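LysR family transcriptional regulator (Vibrio vulnificus, PDB 5FHK) probably acts as a sequence-specific DNA-binding transcription factor linked to virulence gene control, represented here by its regulatory domain without the DNA-binding part. Local coordinates at residues Ile79-Pro84 with Gly164-Leu170; Tyr86-His90 with Asp101-Leu105. One frame throughout, in Å; residues are numbered along the deposited sequence.

Contact 1: Ile79-Pro84 with Gly164-Leu170; sequences ILVASP and GSLVRIL
R168 lies across I79 where the long strand 68-82 meets the short strand 167-168, an antiparallel pairing within the periplasmic-binding-protein-like fold of this LysR regulatory domain. The pairing is brief: A82 N to V167 O (3.0 Å) and V167 N to A82 O (2.8 Å) make one hydrogen-bonded pair, and I169 N reaches L80 O from above the carbonyl plane. Along one face V81 and R168 stand side by side. I79, branched at CB, offers a broad bump, and its CG2 sits over the centre of one guanidinium face, 3.8 Å above the plane. The bend of the arginine chain at chi2 (110°) turns it across I79 at about a right angle, and R168 NH2 is hydrogen-bonded to W173 O. L166 lays CD2 on the backbone of A82 and S83 and also touches C143 of helix 136-144.

On the face of A82 and V167, small A82 admits I169 (A82 CB to I169 CG2, 4.3 Å); I169 CG1 packs on L80 CB at 3.8 Å, and I169 also touches M92. L80 extends a methyl, CD1, to L170 CD1 (3.6 Å). P84 sets the CG-CD edge of its puckered ring against the carbonyl oxygens of S165 and G164, whose positive phi suits glycine. One water joins the segments, bonding I169 O and accepting from L80 N (3.0 Å) and R168 NE (3.1 Å).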
# COMPACT_ATOMS: atom_id res chain seq x y z
N ILE A 79 -18.26 1.78 -3.77
CA ILE A 79 -19.34 0.88 -4.13
C ILE A 79 -19.12 -0.44 -3.42
O ILE A 79 -17.99 -0.80 -3.06
CB ILE A 79 -19.43 0.63 -5.65
CG1 ILE A 79 -18.16 -0.05 -6.13
CG2 ILE A 79 -19.61 1.97 -6.42
CD1 ILE A 79 -18.15 -0.28 -7.60
N LEU A 80 -20.20 -1.18 -3.24
CA LEU A 80 -20.16 -2.47 -2.56
C LEU A 80 -19.90 -3.56 -3.58
O LEU A 80 -20.51 -3.56 -4.65
CB LEU A 80 -21.48 -2.71 -1.83
CG LEU A 80 -21.83 -1.72 -0.72
CD1 LEU A 80 -23.31 -1.87 -0.27
CD2 LEU A 80 -20.89 -1.88 0.47
N VAL A 81 -18.96 -4.47 -3.26
CA VAL A 81 -18.64 -5.60 -4.13
C VAL A 81 -18.35 -6.86 -3.30
O VAL A 81 -18.14 -6.80 -2.09
CB VAL A 81 -17.44 -5.33 -5.08
CG1 VAL A 81 -17.78 -4.24 -6.06
CG2 VAL A 81 -16.16 -4.96 -4.29
N ALA A 82 -18.36 -8.00 -3.99
CA ALA A 82 -17.98 -9.31 -3.46
C ALA A 82 -17.62 -10.21 -4.64
O ALA A 82 -18.03 -9.96 -5.78
CB ALA A 82 -19.11 -9.93 -2.62
N SER A 83 -16.86 -11.27 -4.37
CA SER A 83 -16.51 -12.18 -5.47
C SER A 83 -17.72 -13.02 -5.90
O SER A 83 -18.70 -13.14 -5.17
CB SER A 83 -15.35 -13.09 -5.06
OG SER A 83 -15.81 -14.19 -4.31
N PRO A 84 -17.71 -13.55 -7.13
CA PRO A 84 -18.79 -14.48 -7.53
C PRO A 84 -18.89 -15.69 -6.62
O PRO A 84 -20.00 -16.18 -6.38
CB PRO A 84 -18.40 -14.87 -8.96
CG PRO A 84 -17.64 -13.66 -9.46
CD PRO A 84 -16.89 -13.12 -8.27
N GLY A 164 -15.40 -9.30 -14.26
CA GLY A 164 -16.30 -10.18 -13.55
C GLY A 164 -15.71 -10.90 -12.35
O GLY A 164 -16.41 -11.71 -11.74
N SER A 165 -14.44 -10.64 -12.00
CA SER A 165 -13.83 -11.29 -10.83
C SER A 165 -14.38 -10.74 -9.52
O SER A 165 -14.29 -11.42 -8.49
CB SER A 165 -12.30 -11.13 -10.84
OG SER A 165 -11.90 -9.80 -11.15
N LEU A 166 -14.90 -9.52 -9.52
CA LEU A 166 -15.71 -9.02 -8.43
C LEU A 166 -17.05 -8.58 -9.02
O LEU A 166 -17.12 -8.20 -10.19
CB LEU A 166 -15.03 -7.85 -7.69
CG LEU A 166 -13.77 -8.17 -6.87
CD1 LEU A 166 -13.03 -6.90 -6.48
CD2 LEU A 166 -14.10 -9.01 -5.59
N VAL A 167 -18.09 -8.64 -8.21
CA VAL A 167 -19.45 -8.29 -8.60
C VAL A 167 -19.93 -7.13 -7.73
O VAL A 167 -19.69 -7.11 -6.52
CB VAL A 167 -20.39 -9.51 -8.45
CG1 VAL A 167 -21.84 -9.10 -8.56
CG2 VAL A 167 -20.06 -10.59 -9.47
N ARG A 168 -20.68 -6.21 -8.33
CA ARG A 168 -21.34 -5.16 -7.56
C ARG A 168 -22.53 -5.74 -6.82
O ARG A 168 -23.36 -6.44 -7.40
CB ARG A 168 -21.80 -4.03 -8.49
CG ARG A 168 -22.66 -2.96 -7.83
CD ARG A 168 -21.89 -1.69 -7.73
NE ARG A 168 -22.57 -0.62 -7.00
CZ ARG A 168 -22.96 0.54 -7.53
NH1 ARG A 168 -22.74 0.79 -8.81
NH2 ARG A 168 -23.56 1.45 -6.79
N ILE A 169 -22.64 -5.46 -5.53
CA ILE A 169 -23.82 -5.90 -4.81
C ILE A 169 -24.54 -4.66 -4.31
O ILE A 169 -23.91 -3.64 -4.02
CB ILE A 169 -23.47 -6.89 -3.68
CG1 ILE A 169 -22.66 -6.21 -2.60
CG2 ILE A 169 -22.67 -8.05 -4.22
CD1 ILE A 169 -23.20 -6.48 -1.24
N LEU A 170 -25.87 -4.73 -4.27
CA LEU A 170 -26.75 -3.62 -3.88
C LEU A 170 -26.52 -2.46 -4.84
O LEU A 170 -26.15 -1.36 -4.42
CB LEU A 170 -26.49 -3.20 -2.43
CG LEU A 170 -27.05 -4.07 -1.30
CD1 LEU A 170 -26.39 -3.71 0.04
CD2 LEU A 170 -28.58 -3.91 -1.20
O HOH W 1 -23.13 -0.75 -3.95

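Contact 2: Tyr86-His90 with Asp101-Leu105; sequences YVNAH and DHFLL
The phenol oxygen of Y86 is wedged between H102 and F103, and the tight part of this contact centres on it. Y86 OH lies 2.9 Å from H102 ND1 in a hydrogen bond that either atom could donate, and it also accepts from F103 N at 3.2 Å. Tyrosine suits the place: its long ring, buried against I149 and M92, carries a polar atom out to the backbone of F103 and the imidazole of H102. With CG anti to the backbone N (chi1 -177°), the ring reaches 101-105 at a slant to both side chains. The edges of the Y86 and H102 rings meet, their planes 54° apart, and F103 CD2 touches Y86 CE1 at 3.9 Å. In this way the short helix 84-87 of the regulatory domain's α/β fold is tied to the approach to strand 104-107.

The other side is looser. H90, partly exposed after a type I turn, makes two light touches, H90 CB to H102 CE1 at 4.1 Å and H90 NE2 to F103 CE2 at 4.2 Å. H90 ND1 lies above one face of the Y86 ring, near its rim, and donates a long, bent bond to Y86 O (3.3 Å), which is tilted from the imidazole plane.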
# COMPACT_ATOMS: atom_id res chain seq x y z
N TYR A 86 -18.43 -15.78 -3.38
CA TYR A 86 -19.21 -15.40 -2.20
C TYR A 86 -20.69 -15.23 -2.55
O TYR A 86 -21.57 -15.58 -1.75
CB TYR A 86 -18.68 -14.10 -1.60
CG TYR A 86 -19.42 -13.72 -0.34
CD1 TYR A 86 -19.05 -14.26 0.89
CD2 TYR A 86 -20.52 -12.87 -0.39
CE1 TYR A 86 -19.72 -13.94 2.04
CE2 TYR A 86 -21.22 -12.56 0.76
CZ TYR A 86 -20.81 -13.09 1.97
OH TYR A 86 -21.49 -12.76 3.13
N VAL A 87 -20.98 -14.68 -3.72
CA VAL A 87 -22.35 -14.45 -4.15
C VAL A 87 -23.09 -15.76 -4.36
O VAL A 87 -24.26 -15.90 -3.98
CB VAL A 87 -22.33 -13.57 -5.41
CG1 VAL A 87 -23.69 -13.54 -6.09
CG2 VAL A 87 -21.89 -12.17 -5.05
N ASN A 88 -22.44 -16.74 -4.97
CA ASN A 88 -23.08 -18.02 -5.24
C ASN A 88 -23.10 -18.94 -4.03
O ASN A 88 -23.50 -20.10 -4.16
CB ASN A 88 -22.38 -18.74 -6.41
CG ASN A 88 -22.38 -17.92 -7.69
OD1 ASN A 88 -21.78 -18.33 -8.69
ND2 ASN A 88 -23.04 -16.76 -7.67
N ALA A 89 -22.66 -18.46 -2.87
CA ALA A 89 -22.69 -19.23 -1.65
C ALA A 89 -23.66 -18.68 -0.61
O ALA A 89 -23.83 -19.29 0.45
CB ALA A 89 -21.28 -19.31 -1.03
N HIS A 90 -24.28 -17.54 -0.89
CA HIS A 90 -25.20 -16.91 0.05
C HIS A 90 -26.29 -16.22 -0.75
O HIS A 90 -26.04 -15.80 -1.89
CB HIS A 90 -24.50 -15.88 0.95
CG HIS A 90 -23.37 -16.45 1.73
ND1 HIS A 90 -22.05 -16.15 1.47
CD2 HIS A 90 -23.35 -17.33 2.76
CE1 HIS A 90 -21.27 -16.80 2.31
NE2 HIS A 90 -22.03 -17.53 3.11
N ASP A 101 -26.34 -9.24 8.31
CA ASP A 101 -26.34 -10.70 8.29
C ASP A 101 -25.31 -11.27 7.32
O ASP A 101 -25.42 -12.45 6.95
CB ASP A 101 -27.73 -11.20 7.95
CG ASP A 101 -28.79 -10.63 8.88
OD1 ASP A 101 -28.55 -10.62 10.11
OD2 ASP A 101 -29.84 -10.16 8.39
N HIS A 102 -24.32 -10.47 6.92
CA HIS A 102 -23.31 -10.87 5.96
C HIS A 102 -21.92 -10.63 6.54
O HIS A 102 -21.74 -9.79 7.43
CB HIS A 102 -23.45 -10.09 4.64
CG HIS A 102 -24.43 -10.69 3.69
ND1 HIS A 102 -24.06 -11.59 2.71
CD2 HIS A 102 -25.77 -10.53 3.56
CE1 HIS A 102 -25.13 -11.96 2.03
NE2 HIS A 102 -26.18 -11.33 2.52
N PHE A 103 -20.94 -11.38 6.02
CA PHE A 103 -19.54 -11.16 6.36
C PHE A 103 -19.06 -9.88 5.69
O PHE A 103 -19.12 -9.76 4.46
CB PHE A 103 -18.67 -12.33 5.89
CG PHE A 103 -18.98 -13.67 6.54
CD1 PHE A 103 -18.51 -13.98 7.81
CD2 PHE A 103 -19.73 -14.63 5.87
CE1 PHE A 103 -18.80 -15.22 8.40
CE2 PHE A 103 -20.01 -15.86 6.44
CZ PHE A 103 -19.54 -16.15 7.71
N LEU A 104 -18.56 -8.94 6.48
CA LEU A 104 -18.12 -7.64 5.97
C LEU A 104 -16.62 -7.52 6.09
O LEU A 104 -16.00 -8.06 7.02
CB LEU A 104 -18.81 -6.49 6.71
CG LEU A 104 -20.34 -6.55 6.64
CD1 LEU A 104 -20.96 -5.32 7.28
CD2 LEU A 104 -20.78 -6.72 5.20
N LEU A 105 -16.02 -6.83 5.12
CA LEU A 105 -14.59 -6.56 5.11
C LEU A 105 -14.40 -5.05 5.00
O LEU A 105 -14.91 -4.43 4.06
CB LEU A 105 -13.89 -7.28 3.96
CG LEU A 105 -14.41 -8.70 3.71
CD1 LEU A 105 -13.98 -9.26 2.32
CD2 LEU A 105 -13.95 -9.61 4.84

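How the contacts relate
After the first strands and helix 18-32, the chain reaches strand 68-82, which supplies one side of contact 1, and turns directly into helix 84-87, where the first half of contact 2 begins. Ten residues without helix or strand then lead to 101-105, so contact 2 closes a small loop. The chain goes on through strands 104-107 to 149-153 and helix 158-163 before 164-170 returns to complete contact 1. The small loop thus falls wholly within the large one. Both contacts reach the same mixed sheet, contact 1 by strands 68-82 and 167-168, contact 2 at strand 104-107. Their centres lie about 10 Å apart, and they touch where I169 CG2 packs on V87 CG2.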